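PDB 2VG9: bifunctional endo-1,4-beta-xylanase A from Neocallimastix patriciarum, which hydrolyses internal beta-1,4-xylosidic linkages of xylan, as a family 11 glycoside hydrolase with a beta-jelly-roll fold. Local coordinates for residues G170-V174 with S175-K179. Numbering follows the deposited sequence.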
ATOM      1  N   GLY A 170      -9.354  -6.108  10.113  1.00  8.20           N
ATOM      2  CA  GLY A 170      -8.620  -6.667  11.217  1.00  8.57           C
ATOM      3  C   GLY A 170      -7.510  -5.779  11.725  1.00  8.21           C
ATOM      4  O   GLY A 170      -7.408  -4.639  11.317  1.00  9.18           O
ATOM      5  N   HIS A 171      -6.701  -6.319  12.633  1.00  8.26           N
ATOM      6  CA  HIS A 171      -5.558  -5.615  13.197  1.00  8.09           C
ATOM      7  C   HIS A 171      -4.264  -6.064  12.524  1.00  7.81           C
ATOM      8  O   HIS A 171      -4.064  -7.261  12.316  1.00  8.19           O
ATOM      9  CB  HIS A 171      -5.439  -5.938  14.677  1.00  8.85           C
ATOM     10  CG  HIS A 171      -4.213  -5.349  15.293  1.00  7.98           C
ATOM     11  ND1 HIS A 171      -3.027  -6.047  15.399  1.00 13.10           N
ATOM     12  CD2 HIS A 171      -3.960  -4.096  15.743  1.00  3.45           C
ATOM     13  CE1 HIS A 171      -2.107  -5.260  15.937  1.00  9.23           C
ATOM     14  NE2 HIS A 171      -2.646  -4.074  16.143  1.00 11.24           N
ATOM     15  N   ILE A 172      -3.415  -5.106  12.157  1.00  7.61           N
ATOM     16  CA  ILE A 172      -2.072  -5.412  11.660  1.00  7.51           C
ATOM     17  C   ILE A 172      -1.029  -4.726  12.549  1.00  7.12           C
ATOM     18  O   ILE A 172      -1.038  -3.497  12.724  1.00  6.63           O
ATOM     19  CB  ILE A 172      -1.876  -4.950  10.185  1.00  8.66           C
ATOM     20  CG1 ILE A 172      -2.942  -5.612   9.260  1.00  7.46           C
ATOM     21  CG2 ILE A 172      -0.375  -5.144   9.709  1.00  7.03           C
ATOM     22  CD1 ILE A 172      -3.034  -5.000   7.890  1.00  4.93           C
ATOM     23  N   THR A 173      -0.141  -5.540  13.110  1.00  7.32           N
ATOM     24  CA  THR A 173       1.048  -5.037  13.776  1.00  7.72           C
ATOM     25  C   THR A 173       2.121  -4.779  12.726  1.00  8.66           C
ATOM     26  O   THR A 173       3.028  -5.602  12.494  1.00  8.84           O
ATOM     27  CB  THR A 173       1.545  -5.982  14.889  1.00  7.50           C
ATOM     28  OG1 THR A 173       0.413  -6.461  15.637  1.00  7.77           O
ATOM     29  CG2 THR A 173       2.579  -5.258  15.806  1.00  3.92           C
ATOM     30  N   VAL A 174       2.002  -3.610  12.100  1.00 10.01           N
ATOM     31  CA  VAL A 174       2.880  -3.183  11.025  1.00  9.67           C
ATOM     32  C   VAL A 174       4.364  -3.307  11.459  1.00 10.66           C
ATOM     33  O   VAL A 174       5.208  -3.782  10.686  1.00 10.68           O
ATOM     34  CB  VAL A 174       2.534  -1.724  10.595  1.00 11.06           C
ATOM     35  CG1 VAL A 174       3.549  -1.183   9.602  1.00  9.95           C
ATOM     36  CG2 VAL A 174       1.086  -1.660   9.981  1.00  9.19           C
ATOM     37  N   SER A 175       4.672  -2.934  12.704  1.00 10.05           N
ATOM     38  CA  SER A 175       6.057  -3.019  13.197  1.00 10.19           C
ATOM     39  C   SER A 175       6.608  -4.458  13.234  1.00  9.81           C
ATOM     40  O   SER A 175       7.819  -4.642  13.160  1.00  9.86           O
ATOM     41  CB  SER A 175       6.170  -2.360  14.598  1.00 10.27           C
ATOM     42  OG  SER A 175       5.091  -2.738  15.456  1.00  9.69           O
ATOM     43  N   ASP A 176       5.732  -5.466  13.362  1.00 10.46           N
ATOM     44  CA  ASP A 176       6.131  -6.894  13.354  1.00 10.88           C
ATOM     45  C   ASP A 176       6.558  -7.369  11.934  1.00 11.05           C
ATOM     46  O   ASP A 176       7.478  -8.163  11.798  1.00 12.01           O
ATOM     47  CB  ASP A 176       4.998  -7.791  13.884  1.00 11.27           C
ATOM     48  CG  ASP A 176       4.972  -7.894  15.394  1.00 12.55           C
ATOM     49  OD1 ASP A 176       5.782  -7.197  16.059  1.00 12.96           O
ATOM     50  OD2 ASP A 176       4.118  -8.674  15.903  1.00 11.15           O
ATOM     51  N   HIS A 177       5.882  -6.868  10.892  1.00 10.62           N
ATOM     52  CA  HIS A 177       6.283  -7.075   9.503  1.00  9.20           C
ATOM     53  C   HIS A 177       7.642  -6.453   9.271  1.00  9.37           C
ATOM     54  O   HIS A 177       8.518  -7.103   8.707  1.00  7.34           O
ATOM     55  CB  HIS A 177       5.243  -6.509   8.533  1.00  8.64           C
ATOM     56  CG  HIS A 177       3.975  -7.313   8.494  1.00 11.53           C
ATOM     57  ND1 HIS A 177       2.924  -7.098   9.368  1.00 13.21           N
ATOM     58  CD2 HIS A 177       3.615  -8.366   7.730  1.00  5.59           C
ATOM     59  CE1 HIS A 177       1.959  -7.970   9.118  1.00  7.79           C
ATOM     60  NE2 HIS A 177       2.359  -8.752   8.139  1.00  9.38           N
ATOM     61  N   PHE A 178       7.848  -5.216   9.741  1.00  9.12           N
ATOM     62  CA  PHE A 178       9.186  -4.581   9.571  1.00  9.89           C
ATOM     63  C   PHE A 178      10.273  -5.435  10.240  1.00 10.95           C
ATOM     64  O   PHE A 178      11.363  -5.606   9.670  1.00 12.26           O
ATOM     65  CB  PHE A 178       9.241  -3.140  10.122  1.00  9.83           C
ATOM     66  CG  PHE A 178       8.264  -2.165   9.470  1.00  9.63           C
ATOM     67  CD1 PHE A 178       7.600  -2.489   8.277  1.00  9.44           C
ATOM     68  CD2 PHE A 178       8.048  -0.899  10.043  1.00  9.89           C
ATOM     69  CE1 PHE A 178       6.694  -1.571   7.673  1.00  9.61           C
ATOM     70  CE2 PHE A 178       7.171   0.018   9.453  1.00  6.79           C
ATOM     71  CZ  PHE A 178       6.517  -0.310   8.254  1.00  8.98           C
ATOM     72  N   LYS A 179       9.987  -5.951  11.435  1.00 11.53           N
ATOM     73  CA  LYS A 179      10.950  -6.783  12.205  1.00 13.44           C
ATOM     74  C   LYS A 179      11.295  -8.068  11.465  1.00 12.64           C
ATOM     75  O   LYS A 179      12.474  -8.432  11.355  1.00 13.17           O
ATOM     76  CB  LYS A 179      10.395  -7.166  13.580  1.00 12.86           C
ATOM     77  CG  LYS A 179      10.557  -6.112  14.664  1.00 16.59           C
ATOM     78  CD  LYS A 179       9.922  -6.616  15.992  1.00 16.90           C
ATOM     79  CE  LYS A 179       9.234  -5.467  16.759  1.00 23.79           C
ATOM     80  NZ  LYS A 179       9.242  -5.670  18.263  1.00 27.22           N
TER
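Val174 O lies over one face of the Phe178 ring, 3.6 Å above its plane and offset toward the rim; Val174 CG1 sits above that same side, shifted to the CZ rim, 3.4 Å from Phe178 CZ. The two side chains run side by side, one turn apart on the helix. A short apolar residue suits position 174: one methyl, CG1, held anti to the backbone N (chi1 172°), meets the ring, while the side chain also touches Ile73 and Val194. Phe99 and Tyr112 meet the Phe178 ring edge-to-face. The His177 imidazole, a flat group with an N-H at its edge and a surface for Tyr137, has Thr173 O near its plane, and His177 ND1 makes a weak hydrogen bond to that oxygen at 3.5 Å. Buried, apolar Ile172 brings CG2 obliquely to within 3.7 Å of His177 CE1.

Thr173 O thus takes two donors where outer strand 169-173 runs directly into helix 174-182, the one helix of this beta-rich jelly roll; the stronger is Asp176 N at 2.8 Å, set above the carbonyl plane. Phe178 N to Val174 O, at 3.1 Å, is a straighter bond in the carbonyl plane, the regular i to i+4 link. Thr173, at the N-cap position, uses both branches elsewhere: OG1 is hydrogen-bonded to Asp133 OD1, and CG2 rests 3.6 Å from Asp176 CG. Ser175, small and polar, has OG hydrogen-bonded to Ile73 N.

Replacing Phe178 by an alanine would probably open a gap beside Val174 CG1 and leave Phe99 and Tyr112 without their aromatic partner. The chemistry implies a division of labour: two backbone bonds hold the turn, the imidazole perhaps adding a little, while Phe178, reaching Leu191 and Phe99, seats the helix against the other sheet.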